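Local coordinates for protein proline dehydrogenase (Bradyrhizobium japonicum USDA 110, PDB 3HAZ) that probably oxidises proline to glutamate in two steps, joining an FAD-dependent proline dehydrogenase and an NAD-dependent aldehyde dehydrogenase in one chain, at residues Leu80-Leu85 with Gly447-Leu452; Val323-Asp328 with Ala380-Ala385; Ala577-Ala582 with Gln624-Phe629; Leu604-Ser609 with Gly791-Ala796. All coordinates share one frame; numbering follows the deposited sequence.

Contact 1: residues Leu80-Leu85 with Gly447-Leu452; sequences LAEALL and GSHRDL
E82 and H449 meet in a buried His-carboxylate hydrogen bond that ties helix 71-85, of the DNA-binding part of the chain, to the 3-10 turn just after strand 440-448 of the proline dehydrogenase barrel. Polar contact dominates. NE2 of H449 donates to OE2 of E82 over 2.7 Å, with an angle of 152° at the hydrogen, and the oxygen sits at the ring edge, close to the ring plane. OE2 also takes a salt bridge from R86, so two donors hold this one oxygen; the arginine would be expected to stabilise the carboxylate's negative charge. The apolar part is small. E82 has CG anti to its N (chi1 180°) and then bends at chi2, which brings CG within 3.7 Å of H449 CD2 alongside the polar bond. F116 meets the imidazole with its ring plane steeply inclined, and L171 of strand 170-172 touches both E82 and L452. At the bond itself, OE2 offers the anti lone pair, the one turned away from OE1, and the carboxylate plane stands 56° from the imidazole.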
loop_
_atom_site.group_PDB
_atom_site.type_symbol
_atom_site.label_atom_id
_atom_site.label_comp_id
_atom_site.label_asym_id
_atom_site.label_seq_id
_atom_site.Cartn_x
_atom_site.Cartn_y
_atom_site.Cartn_z
ATOM N N LEU A 80 -25.095 -21.668 38.300
ATOM C CA LEU A 80 -24.856 -21.469 39.720
ATOM C C LEU A 80 -26.119 -20.894 40.377
ATOM O O LEU A 80 -26.492 -21.290 41.480
ATOM C CB LEU A 80 -23.666 -20.529 39.930
ATOM C CG LEU A 80 -23.354 -20.153 41.378
ATOM C CD1 LEU A 80 -23.133 -21.409 42.226
ATOM C CD2 LEU A 80 -22.148 -19.231 41.452
ATOM N N ALA A 81 -26.774 -19.962 39.688
ATOM C CA ALA A 81 -28.011 -19.360 40.184
ATOM C C ALA A 81 -29.080 -20.414 40.471
ATOM O O ALA A 81 -29.693 -20.399 41.536
ATOM C CB ALA A 81 -28.537 -18.297 39.211
ATOM N N GLU A 82 -29.296 -21.343 39.539
ATOM C CA GLU A 82 -30.324 -22.367 39.748
ATOM C C GLU A 82 -30.003 -23.271 40.945
ATOM O O GLU A 82 -30.874 -23.553 41.766
ATOM C CB GLU A 82 -30.564 -23.199 38.482
ATOM C CG GLU A 82 -31.631 -24.291 38.643
ATOM C CD GLU A 82 -33.010 -23.732 38.977
ATOM O OE1 GLU A 82 -33.183 -22.501 38.902
ATOM O OE2 GLU A 82 -33.927 -24.516 39.308
ATOM N N ALA A 83 -28.758 -23.727 41.039
ATOM C CA ALA A 83 -28.320 -24.500 42.197
ATOM C C ALA A 83 -28.609 -23.737 43.481
ATOM O O ALA A 83 -29.153 -24.296 44.429
ATOM C CB ALA A 83 -26.826 -24.821 42.098
ATOM N N LEU A 84 -28.248 -22.455 43.512
ATOM C CA LEU A 84 -28.478 -21.629 44.699
ATOM C C LEU A 84 -29.966 -21.428 45.018
ATOM O O LEU A 84 -30.351 -21.356 46.182
ATOM C CB LEU A 84 -27.759 -20.281 44.574
ATOM C CG LEU A 84 -26.237 -20.390 44.712
ATOM C CD1 LEU A 84 -25.533 -19.139 44.205
ATOM C CD2 LEU A 84 -25.856 -20.680 46.158
ATOM N N LEU A 85 -30.798 -21.348 43.986
ATOM C CA LEU A 85 -32.232 -21.182 44.191
ATOM C C LEU A 85 -32.878 -22.435 44.762
ATOM O O LEU A 85 -33.960 -22.374 45.347
ATOM C CB LEU A 85 -32.933 -20.812 42.883
ATOM C CG LEU A 85 -32.789 -19.386 42.357
ATOM C CD1 LEU A 85 -33.402 -19.290 40.961
ATOM C CD2 LEU A 85 -33.439 -18.381 43.307
ATOM N N GLY A 447 -39.439 -27.433 32.522
ATOM C CA GLY A 447 -38.866 -28.766 32.538
ATOM C C GLY A 447 -37.952 -29.132 33.696
ATOM O O GLY A 447 -37.876 -28.433 34.702
ATOM N N SER A 448 -37.244 -30.247 33.533
ATOM C CA SER A 448 -36.309 -30.747 34.541
ATOM C C SER A 448 -34.908 -30.148 34.412
ATOM O O SER A 448 -34.492 -29.739 33.325
ATOM C CB SER A 448 -36.217 -32.268 34.443
ATOM O OG SER A 448 -37.481 -32.846 34.691
ATOM N N HIS A 449 -34.182 -30.109 35.529
ATOM C CA HIS A 449 -32.800 -29.629 35.537
ATOM C C HIS A 449 -31.905 -30.352 34.517
ATOM O O HIS A 449 -30.994 -29.753 33.943
ATOM C CB HIS A 449 -32.177 -29.771 36.931
ATOM C CG HIS A 449 -32.769 -28.859 37.962
ATOM N ND1 HIS A 449 -33.061 -29.276 39.243
ATOM C CD2 HIS A 449 -33.122 -27.551 37.900
ATOM C CE1 HIS A 449 -33.569 -28.267 39.927
ATOM N NE2 HIS A 449 -33.616 -27.209 39.135
ATOM N N ARG A 450 -32.145 -31.642 34.312
ATOM C CA ARG A 450 -31.295 -32.429 33.418
ATOM C C ARG A 450 -31.418 -31.978 31.960
ATOM O O ARG A 450 -30.611 -32.365 31.119
ATOM C CB ARG A 450 -31.605 -33.920 33.544
ATOM C CG ARG A 450 -32.996 -34.300 33.077
ATOM C CD ARG A 450 -33.379 -35.686 33.581
ATOM N NE ARG A 450 -32.614 -36.747 32.931
ATOM C CZ ARG A 450 -32.674 -38.025 33.295
ATOM N NH1 ARG A 450 -33.458 -38.386 34.305
ATOM N NH2 ARG A 450 -31.953 -38.942 32.656
ATOM N N ASP A 451 -32.411 -31.137 31.676
ATOM C CA ASP A 451 -32.628 -30.631 30.322
ATOM C C ASP A 451 -32.349 -29.135 30.190
ATOM O O ASP A 451 -32.531 -28.549 29.121
ATOM C CB ASP A 451 -34.050 -30.937 29.872
ATOM C CG ASP A 451 -34.341 -32.418 29.880
ATOM O OD1 ASP A 451 -33.541 -33.155 29.280
ATOM O OD2 ASP A 451 -35.347 -32.840 30.488
ATOM N N LEU A 452 -31.897 -28.520 31.274
ATOM C CA LEU A 452 -31.655 -27.082 31.265
ATOM C C LEU A 452 -30.450 -26.652 30.411
ATOM O O LEU A 452 -30.564 -25.749 29.584
ATOM C CB LEU A 452 -31.482 -26.564 32.689
ATOM C CG LEU A 452 -31.110 -25.084 32.763
ATOM C CD1 LEU A 452 -32.179 -24.226 32.084
ATOM C CD2 LEU A 452 -30.891 -24.666 34.202
#

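Contact 2: residues Val323-Asp328 with Ala380-Ala385; sequences VIDYVD and ASKLLA
I324 lies over L383 and K382 together: its CD1 rests 3.9 Å from CG of L383, while its CG2 bridges the two, 3.9 Å from CE of K382 and 4.0 Å from CD2 of L383. The isoleucine and the aliphatic run of the lysine lie alongside each other, pointing opposite ways. K382 stays extended through chi3 and turns only at chi4 (65°), which swings NZ onto D325. NZ lies 2.7 Å from D325 OD1 in a salt bridge, reached on the syn side and only slightly tilted out of the carboxylate plane. The polar pair thus runs along the more exposed side of an apolar contact. Beneath it, I324 packs on I313 of strand 309-314, and L383 on L342 of strand 338-343 and I390 of strand 390-395. The helical segments run almost parallel, 14° apart with axes 11.0 Å from each other, as neighbouring outer helices do in the beta-alpha barrel of proline dehydrogenase, which binds FAD about 13 Å from the L383 side chain.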
loop_
_atom_site.group_PDB
_atom_site.type_symbol
_atom_site.label_atom_id
_atom_site.label_comp_id
_atom_site.label_asym_id
_atom_site.label_seq_id
_atom_site.Cartn_x
_atom_site.Cartn_y
_atom_site.Cartn_z
ATOM N N VAL A 323 -42.837 -24.719 2.526
ATOM C CA VAL A 323 -43.381 -25.419 3.684
ATOM C C VAL A 323 -44.808 -24.931 3.963
ATOM O O VAL A 323 -45.705 -25.717 4.290
ATOM C CB VAL A 323 -42.507 -25.213 4.934
ATOM C CG1 VAL A 323 -43.163 -25.847 6.145
ATOM C CG2 VAL A 323 -41.103 -25.795 4.709
ATOM N N ILE A 324 -45.012 -23.626 3.821
ATOM C CA ILE A 324 -46.330 -23.040 4.031
ATOM C C ILE A 324 -47.336 -23.588 3.016
ATOM O O ILE A 324 -48.459 -23.936 3.378
ATOM C CB ILE A 324 -46.269 -21.507 3.992
ATOM C CG1 ILE A 324 -45.505 -20.989 5.212
ATOM C CG2 ILE A 324 -47.673 -20.907 3.960
ATOM C CD1 ILE A 324 -45.295 -19.486 5.211
ATOM N N ASP A 325 -46.924 -23.692 1.754
ATOM C CA ASP A 325 -47.776 -24.293 0.726
ATOM C C ASP A 325 -48.156 -25.719 1.113
ATOM O O ASP A 325 -49.304 -26.129 0.962
ATOM C CB ASP A 325 -47.068 -24.326 -0.630
ATOM C CG ASP A 325 -46.863 -22.941 -1.228
ATOM O OD1 ASP A 325 -47.588 -21.997 -0.849
ATOM O OD2 ASP A 325 -45.979 -22.804 -2.100
ATOM N N TYR A 326 -47.168 -26.468 1.594
ATOM C CA TYR A 326 -47.352 -27.866 1.970
ATOM C C TYR A 326 -48.309 -27.995 3.151
ATOM O O TYR A 326 -49.201 -28.851 3.161
ATOM C CB TYR A 326 -45.995 -28.504 2.309
ATOM C CG TYR A 326 -46.079 -29.935 2.794
ATOM C CD1 TYR A 326 -46.096 -30.995 1.895
ATOM C CD2 TYR A 326 -46.135 -30.226 4.150
ATOM C CE1 TYR A 326 -46.169 -32.303 2.332
ATOM C CE2 TYR A 326 -46.211 -31.528 4.598
ATOM C CZ TYR A 326 -46.230 -32.565 3.685
ATOM O OH TYR A 326 -46.307 -33.865 4.132
ATOM N N VAL A 327 -48.123 -27.138 4.146
ATOM C CA VAL A 327 -48.964 -27.161 5.329
ATOM C C VAL A 327 -50.409 -26.812 4.978
ATOM O O VAL A 327 -51.344 -27.439 5.480
ATOM C CB VAL A 327 -48.430 -26.216 6.430
ATOM C CG1 VAL A 327 -49.429 -26.118 7.578
ATOM C CG2 VAL A 327 -47.090 -26.719 6.937
ATOM N N ASP A 328 -50.591 -25.827 4.103
ATOM C CA ASP A 328 -51.938 -25.454 3.674
ATOM C C ASP A 328 -52.632 -26.599 2.935
ATOM O O ASP A 328 -53.800 -26.887 3.183
ATOM C CB ASP A 328 -51.919 -24.205 2.790
ATOM C CG ASP A 328 -53.318 -23.676 2.509
ATOM O OD1 ASP A 328 -54.068 -23.442 3.483
ATOM O OD2 ASP A 328 -53.668 -23.502 1.321
ATOM N N ALA A 380 -45.226 -13.967 6.391
ATOM C CA ALA A 380 -46.320 -13.511 7.237
ATOM C C ALA A 380 -47.492 -13.107 6.348
ATOM O O ALA A 380 -48.644 -13.447 6.619
ATOM C CB ALA A 380 -45.871 -12.337 8.096
ATOM N N SER A 381 -47.184 -12.390 5.274
ATOM C CA SER A 381 -48.206 -11.962 4.330
ATOM C C SER A 381 -48.925 -13.187 3.770
ATOM O O SER A 381 -50.150 -13.223 3.678
ATOM C CB SER A 381 -47.561 -11.158 3.201
ATOM O OG SER A 381 -48.517 -10.776 2.231
ATOM N N LYS A 382 -48.143 -14.196 3.407
ATOM C CA LYS A 382 -48.672 -15.444 2.878
ATOM C C LYS A 382 -49.626 -16.101 3.876
ATOM O O LYS A 382 -50.734 -16.493 3.520
ATOM C CB LYS A 382 -47.510 -16.383 2.573
ATOM C CG LYS A 382 -47.792 -17.495 1.585
ATOM C CD LYS A 382 -46.473 -18.169 1.212
ATOM C CE LYS A 382 -46.696 -19.478 0.478
ATOM N NZ LYS A 382 -47.339 -19.263 -0.842
ATOM N N LEU A 383 -49.192 -16.221 5.127
ATOM C CA LEU A 383 -50.011 -16.871 6.143
ATOM C C LEU A 383 -51.304 -16.105 6.425
ATOM O O LEU A 383 -52.355 -16.710 6.628
ATOM C CB LEU A 383 -49.220 -17.077 7.435
ATOM C CG LEU A 383 -48.232 -18.242 7.414
ATOM C CD1 LEU A 383 -47.224 -18.104 8.554
ATOM C CD2 LEU A 383 -48.974 -19.583 7.485
ATOM N N LEU A 384 -51.226 -14.779 6.440
ATOM C CA LEU A 384 -52.401 -13.967 6.729
ATOM C C LEU A 384 -53.502 -14.215 5.701
ATOM O O LEU A 384 -54.687 -14.205 6.033
ATOM C CB LEU A 384 -52.043 -12.482 6.783
ATOM C CG LEU A 384 -51.275 -12.040 8.029
ATOM C CD1 LEU A 384 -50.717 -10.637 7.856
ATOM C CD2 LEU A 384 -52.150 -12.130 9.285
ATOM N N ALA A 385 -53.103 -14.447 4.456
ATOM C CA ALA A 385 -54.065 -14.665 3.378
ATOM C C ALA A 385 -54.622 -16.087 3.402
ATOM O O ALA A 385 -55.510 -16.419 2.619
ATOM C CB ALA A 385 -53.427 -14.358 2.024
#

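Contact 3: residues Ala577-Ala582 with Gln624-Phe629; sequences ALEQAA and QGRKLF. With SO4 (sulfate ion), chain G.
R626 grips E579 end-on, NH1 to OE1 and NH2 to OE2, each at 2.7 Å, in a bidentate salt bridge between helices 571-587 and 604-629. The two side chains come from opposite directions. R626 leaves its helix with CG anti to the carbonyl carbon (chi1 -68°) and then runs straight from CG to NE, carrying the guanidinium well away from its own backbone. E579 leaves in the same way and is likewise extended beyond CG, which brings its carboxylate to the two terminal nitrogens, though twisted against them. The oxygens lie close to the guanidinium plane, and the hydrogen bonds are nearly straight, 169° at NH1. Seen from the glutamate, however, both nitrogens approach on the syn side and well out of the carboxylate plane, because the flat groups are turned 42° apart. NE makes a weak bond to O3 of a sulfate, probably from the crystallisation liquor. Thus the two anions use different nitrogens of one arginine, and the paired bonds to E579 restrict rotation of the guanidinium at this surface contact.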
loop_
_atom_site.group_PDB
_atom_site.type_symbol
_atom_site.label_atom_id
_atom_site.label_comp_id
_atom_site.label_asym_id
_atom_site.label_seq_id
_atom_site.Cartn_x
_atom_site.Cartn_y
_atom_site.Cartn_z
ATOM N N ALA A 577 -1.282 -33.455 -12.176
ATOM C CA ALA A 577 -1.699 -34.854 -12.191
ATOM C C ALA A 577 -2.529 -35.183 -10.941
ATOM O O ALA A 577 -3.595 -35.798 -11.033
ATOM C CB ALA A 577 -0.493 -35.770 -12.295
ATOM N N LEU A 578 -2.037 -34.773 -9.776
ATOM C CA LEU A 578 -2.788 -34.949 -8.532
ATOM C C LEU A 578 -4.171 -34.302 -8.621
ATOM O O LEU A 578 -5.172 -34.901 -8.222
ATOM C CB LEU A 578 -2.012 -34.379 -7.338
ATOM C CG LEU A 578 -1.186 -35.365 -6.500
ATOM C CD1 LEU A 578 -0.237 -36.162 -7.373
ATOM C CD2 LEU A 578 -0.416 -34.643 -5.399
ATOM N N GLU A 579 -4.226 -33.083 -9.153
ATOM C CA GLU A 579 -5.484 -32.340 -9.227
ATOM C C GLU A 579 -6.473 -32.962 -10.212
ATOM O O GLU A 579 -7.686 -32.898 -10.008
ATOM C CB GLU A 579 -5.230 -30.864 -9.551
ATOM C CG GLU A 579 -4.612 -30.108 -8.386
ATOM C CD GLU A 579 -3.996 -28.771 -8.775
ATOM O OE1 GLU A 579 -3.753 -28.539 -9.980
ATOM O OE2 GLU A 579 -3.748 -27.952 -7.862
ATOM N N GLN A 580 -5.956 -33.572 -11.272
ATOM C CA GLN A 580 -6.811 -34.289 -12.213
ATOM C C GLN A 580 -7.324 -35.575 -11.562
ATOM O O GLN A 580 -8.443 -36.014 -11.825
ATOM C CB GLN A 580 -6.065 -34.579 -13.524
ATOM C CG GLN A 580 -6.816 -35.467 -14.518
ATOM C CD GLN A 580 -8.105 -34.841 -15.024
ATOM O OE1 GLN A 580 -8.394 -33.677 -14.751
ATOM N NE2 GLN A 580 -8.886 -35.616 -15.770
ATOM N N ALA A 581 -6.506 -36.166 -10.697
ATOM C CA ALA A 581 -6.906 -37.359 -9.957
ATOM C C ALA A 581 -8.068 -37.038 -9.018
ATOM O O ALA A 581 -9.057 -37.773 -8.953
ATOM C CB ALA A 581 -5.727 -37.918 -9.176
ATOM N N ALA A 582 -7.945 -35.932 -8.290
ATOM C CA ALA A 582 -9.039 -35.451 -7.452
ATOM C C ALA A 582 -10.308 -35.289 -8.281
ATOM O O ALA A 582 -11.384 -35.734 -7.883
ATOM C CB ALA A 582 -8.664 -34.129 -6.785
ATOM N N GLN A 624 0.469 -27.773 -1.675
ATOM C CA GLN A 624 1.703 -27.685 -0.898
ATOM C C GLN A 624 2.893 -28.018 -1.795
ATOM O O GLN A 624 3.976 -27.456 -1.647
ATOM C CB GLN A 624 1.675 -28.637 0.306
ATOM C CG GLN A 624 0.601 -28.321 1.351
ATOM C CD GLN A 624 0.720 -26.915 1.918
ATOM O OE1 GLN A 624 -0.193 -26.099 1.784
ATOM N NE2 GLN A 624 1.847 -26.623 2.552
ATOM N N GLY A 625 2.680 -28.938 -2.730
ATOM C CA GLY A 625 3.717 -29.311 -3.674
ATOM C C GLY A 625 4.247 -28.143 -4.487
ATOM O O GLY A 625 5.461 -28.020 -4.681
ATOM N N ARG A 626 3.355 -27.281 -4.972
ATOM C CA ARG A 626 3.798 -26.127 -5.756
ATOM C C ARG A 626 4.560 -25.139 -4.890
ATOM O O ARG A 626 5.543 -24.559 -5.323
ATOM C CB ARG A 626 2.627 -25.412 -6.430
ATOM C CG ARG A 626 1.947 -26.198 -7.533
ATOM C CD ARG A 626 0.973 -25.302 -8.293
ATOM N NE ARG A 626 0.311 -26.016 -9.377
ATOM C CZ ARG A 626 -0.899 -26.554 -9.285
ATOM N NH1 ARG A 626 -1.422 -27.190 -10.324
ATOM N NH2 ARG A 626 -1.582 -26.452 -8.156
ATOM N N LYS A 627 4.101 -24.943 -3.665
ATOM C CA LYS A 627 4.770 -24.023 -2.762
ATOM C C LYS A 627 6.173 -24.515 -2.459
ATOM O O LYS A 627 7.120 -23.739 -2.446
ATOM C CB LYS A 627 3.997 -23.891 -1.448
ATOM C CG LYS A 627 2.763 -22.994 -1.501
ATOM C CD LYS A 627 2.092 -22.935 -0.127
ATOM C CE LYS A 627 0.777 -22.163 -0.160
ATOM N NZ LYS A 627 0.074 -22.182 1.164
ATOM N N LEU A 628 6.300 -25.809 -2.197
ATOM C CA LEU A 628 7.574 -26.369 -1.768
ATOM C C LEU A 628 8.534 -26.657 -2.924
ATOM O O LEU A 628 9.725 -26.372 -2.830
ATOM C CB LEU A 628 7.351 -27.644 -0.951
ATOM C CG LEU A 628 8.581 -28.192 -0.226
ATOM C CD1 LEU A 628 9.332 -27.070 0.469
ATOM C CD2 LEU A 628 8.187 -29.272 0.779
ATOM N N PHE A 629 8.021 -27.234 -4.005
ATOM C CA PHE A 629 8.887 -27.720 -5.077
ATOM C C PHE A 629 8.812 -26.855 -6.335
ATOM O O PHE A 629 9.473 -27.144 -7.328
ATOM C CB PHE A 629 8.552 -29.176 -5.416
ATOM C CG PHE A 629 8.480 -30.078 -4.210
ATOM C CD1 PHE A 629 7.289 -30.691 -3.855
ATOM C CD2 PHE A 629 9.600 -30.301 -3.425
ATOM C CE1 PHE A 629 7.215 -31.513 -2.738
ATOM C CE2 PHE A 629 9.542 -31.124 -2.315
ATOM C CZ PHE A 629 8.344 -31.728 -1.965
HETATM S S SO4 G . 2.146 -23.960 -12.247
HETATM O O1 SO4 G . 2.042 -22.570 -11.812
HETATM O O2 SO4 G . 3.299 -24.110 -13.136
HETATM O O3 SO4 G . 2.319 -24.814 -11.075
HETATM O O4 SO4 G . 0.932 -24.345 -12.960
#

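Contact 4: residues Leu604-Ser609 with Gly791-Ala796; sequences LDDALS and GQRCSA. With NAD (nicotinamide-adenine-dinucleotide), chain D; SO4 (sulfate ion), chain E.
R793 reaches D606 through NH2, which lies 2.8 Å from OD1 in a salt bridge whose hydrogen bond is weak and bent, 129° at the hydrogen. OD1 stands at the guanidinium edge, near its plane, but the carboxylate is turned 65° from it. NH1 serves a different anion: it donates to O3 of a sulfate over 2.8 Å, and OG of S795 gives that same oxygen a second hydrogen bond, also 2.8 Å. The backbone N atoms of G948 and A949 hold the sulfate as well. R793, extended from CG to NE, sets its guanidinium between the two anions. Farther out, S789 bonds to D606 OD2 and weakly to R793 NE, linking the two partners. Between R793 and S795 comes C794, the predicted catalytic cysteine, next to the NAD nicotinamide. D606 thus connects the first turn of helix 604-629 to the active-site loop, which contains a type I turn from R793 to A796 and lies between helix 775-787 and strand 797-803.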
loop_
_atom_site.group_PDB
_atom_site.type_symbol
_atom_site.label_atom_id
_atom_site.label_comp_id
_atom_site.label_asym_id
_atom_site.label_seq_id
_atom_site.Cartn_x
_atom_site.Cartn_y
_atom_site.Cartn_z
ATOM N N LEU A 604 -22.514 -45.831 4.382
ATOM C CA LEU A 604 -22.545 -44.835 3.316
ATOM C C LEU A 604 -21.815 -43.541 3.674
ATOM O O LEU A 604 -21.070 -43.005 2.860
ATOM C CB LEU A 604 -23.980 -44.537 2.880
ATOM C CG LEU A 604 -24.123 -43.554 1.714
ATOM C CD1 LEU A 604 -23.363 -44.034 0.494
ATOM C CD2 LEU A 604 -25.593 -43.340 1.378
ATOM N N ASP A 605 -22.018 -43.042 4.887
ATOM C CA ASP A 605 -21.388 -41.786 5.276
ATOM C C ASP A 605 -19.878 -41.918 5.454
ATOM O O ASP A 605 -19.135 -40.975 5.180
ATOM C CB ASP A 605 -22.019 -41.211 6.544
ATOM C CG ASP A 605 -21.599 -39.779 6.790
ATOM O OD1 ASP A 605 -21.679 -38.968 5.840
ATOM O OD2 ASP A 605 -21.179 -39.464 7.925
ATOM N N ASP A 606 -19.429 -43.085 5.910
ATOM C CA ASP A 606 -17.996 -43.339 6.063
ATOM C C ASP A 606 -17.316 -43.463 4.711
ATOM O O ASP A 606 -16.188 -43.010 4.532
ATOM C CB ASP A 606 -17.747 -44.605 6.879
ATOM C CG ASP A 606 -17.979 -44.395 8.357
ATOM O OD1 ASP A 606 -17.843 -43.244 8.825
ATOM O OD2 ASP A 606 -18.293 -45.381 9.050
ATOM N N ALA A 607 -18.008 -44.080 3.761
ATOM C CA ALA A 607 -17.474 -44.239 2.415
ATOM C C ALA A 607 -17.371 -42.880 1.723
ATOM O O ALA A 607 -16.318 -42.516 1.214
ATOM C CB ALA A 607 -18.340 -45.198 1.606
ATOM N N LEU A 608 -18.465 -42.125 1.728
ATOM C CA LEU A 608 -18.462 -40.792 1.138
ATOM C C LEU A 608 -17.369 -39.917 1.761
ATOM O O LEU A 608 -16.641 -39.208 1.062
ATOM C CB LEU A 608 -19.825 -40.133 1.321
ATOM C CG LEU A 608 -19.888 -38.647 0.979
ATOM C CD1 LEU A 608 -19.542 -38.435 -0.485
ATOM C CD2 LEU A 608 -21.267 -38.092 1.300
ATOM N N SER A 609 -17.265 -39.971 3.083
ATOM C CA SER A 609 -16.240 -39.219 3.790
ATOM C C SER A 609 -14.825 -39.623 3.358
ATOM O O SER A 609 -13.953 -38.767 3.217
ATOM C CB SER A 609 -16.398 -39.382 5.302
ATOM O OG SER A 609 -15.244 -38.921 5.974
ATOM N N GLY A 791 -15.507 -48.991 15.296
ATOM C CA GLY A 791 -14.297 -48.697 16.038
ATOM C C GLY A 791 -13.025 -49.007 15.266
ATOM O O GLY A 791 -11.961 -49.168 15.860
ATOM N N GLN A 792 -13.128 -49.088 13.942
ATOM C CA GLN A 792 -11.974 -49.433 13.108
ATOM C C GLN A 792 -11.285 -48.187 12.559
ATOM O O GLN A 792 -10.898 -48.129 11.386
ATOM C CB GLN A 792 -12.374 -50.393 11.978
ATOM C CG GLN A 792 -12.952 -51.719 12.476
ATOM C CD GLN A 792 -13.285 -52.682 11.347
ATOM O OE1 GLN A 792 -12.918 -53.859 11.389
ATOM N NE2 GLN A 792 -13.971 -52.184 10.325
ATOM N N ARG A 793 -11.153 -47.182 13.413
ATOM C CA ARG A 793 -10.363 -46.001 13.096
ATOM C C ARG A 793 -9.236 -45.920 14.103
ATOM O O ARG A 793 -9.405 -46.263 15.266
ATOM C CB ARG A 793 -11.205 -44.736 13.196
ATOM C CG ARG A 793 -12.384 -44.683 12.257
ATOM C CD ARG A 793 -13.202 -43.423 12.519
ATOM N NE ARG A 793 -14.318 -43.287 11.590
ATOM C CZ ARG A 793 -14.350 -42.421 10.584
ATOM N NH1 ARG A 793 -13.326 -41.607 10.379
ATOM N NH2 ARG A 793 -15.411 -42.363 9.788
ATOM N N CYS A 794 -8.085 -45.447 13.667
ATOM C CA CYS A 794 -6.918 -45.319 14.533
ATOM C C CYS A 794 -7.140 -44.239 15.581
ATOM O O CYS A 794 -6.570 -44.285 16.670
ATOM C CB CYS A 794 -5.683 -44.977 13.696
ATOM S SG CYS A 794 -5.936 -43.603 12.546
ATOM N N SER A 795 -7.968 -43.262 15.227
ATOM C CA SER A 795 -8.276 -42.134 16.104
ATOM C C SER A 795 -9.355 -42.462 17.140
ATOM O O SER A 795 -9.671 -41.636 18.002
ATOM C CB SER A 795 -8.765 -40.967 15.261
ATOM O OG SER A 795 -9.910 -41.357 14.528
ATOM N N ALA A 796 -9.924 -43.659 17.046
ATOM C CA ALA A 796 -11.107 -44.015 17.830
ATOM C C ALA A 796 -10.883 -43.942 19.329
ATOM O O ALA A 796 -9.799 -44.257 19.834
ATOM C CB ALA A 796 -11.616 -45.408 17.448
HETATM P PA NAD D . -0.808 -54.064 9.980
HETATM O O1A NAD D . 0.544 -53.752 10.853
HETATM O O2A NAD D . -1.390 -55.348 10.405
HETATM O O5B NAD D . -0.358 -54.141 8.374
HETATM C C5B NAD D . -0.639 -53.036 7.526
HETATM C C4B NAD D . 0.185 -53.100 6.230
HETATM O O4B NAD D . 1.591 -53.525 6.400
HETATM C C3B NAD D . -0.339 -54.129 5.147
HETATM O O3B NAD D . -0.509 -53.722 3.824
HETATM C C2B NAD D . 0.496 -55.362 5.479
HETATM O O2B NAD D . 0.388 -56.521 4.682
HETATM C C1B NAD D . 1.807 -54.737 5.682
HETATM N N9A NAD D . 2.713 -55.616 6.437
HETATM C C8A NAD D . 2.375 -56.588 7.322
HETATM N N7A NAD D . 3.580 -57.172 7.812
HETATM C C5A NAD D . 4.667 -56.516 7.190
HETATM C C6A NAD D . 6.043 -56.683 7.298
HETATM N N6A NAD D . 6.577 -57.696 8.195
HETATM N N1A NAD D . 6.884 -55.902 6.573
HETATM C C2A NAD D . 6.370 -54.938 5.721
HETATM N N3A NAD D . 5.016 -54.772 5.612
HETATM C C4A NAD D . 4.162 -55.564 6.349
HETATM O O3 NAD D . -1.915 -52.812 10.134
HETATM P PN NAD D . -3.507 -53.055 9.681
HETATM O O1N NAD D . -4.073 -54.444 10.406
HETATM O O2N NAD D . -3.597 -53.170 8.224
HETATM O O5D NAD D . -4.441 -51.766 10.180
HETATM C C5D NAD D . -4.707 -51.583 11.564
HETATM C C4D NAD D . -3.629 -50.737 12.272
HETATM O O4D NAD D . -3.093 -49.568 11.513
HETATM C C3D NAD D . -3.884 -50.164 13.733
HETATM O O3D NAD D . -3.006 -50.515 14.775
HETATM C C2D NAD D . -4.093 -48.670 13.402
HETATM O O2D NAD D . -4.314 -47.716 14.423
HETATM C C1D NAD D . -3.055 -48.452 12.379
HETATM N N1N NAD D . -3.404 -47.245 11.618
HETATM C C2N NAD D . -2.869 -46.005 12.012
HETATM C C3N NAD D . -3.226 -44.799 11.272
HETATM C C7N NAD D . -2.631 -43.444 11.697
HETATM O O7N NAD D . -2.748 -42.513 10.983
HETATM N N7N NAD D . -1.817 -43.349 12.892
HETATM C C4N NAD D . -4.154 -44.884 10.117
HETATM C C5N NAD D . -4.682 -46.116 9.725
HETATM C C6N NAD D . -4.320 -47.342 10.471
HETATM S S SO4 E . -9.835 -40.499 11.337
HETATM O O1 SO4 E . -9.396 -39.276 12.010
HETATM O O2 SO4 E . -8.772 -41.499 11.426
HETATM O O3 SO4 E . -11.038 -41.033 11.966
HETATM O O4 SO4 E . -10.140 -40.191 9.942
#

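How the contacts relate
The four contacts divide between the two enzymes of the chain. Contacts 1 and 2 both involve the N-terminal barrel: contact 1 joins the DNA-binding part to it just after strand 440-448, and contact 2, nested within the long loop contact 1 closes, pairs two outer helices, about 38 Å away between centres. Contacts 3 and 4 follow in the aldehyde dehydrogenase part. Their segments alternate along the chain, and both use helix 604-629, contact 4 at its beginning and contact 3 at its end, with centres about 25 Å apart. One helix therefore runs from the loop of the predicted catalytic cysteine, beside NAD, to the surface. Contacts 2 and 4, in different catalytic parts, have centres about 42 Å apart.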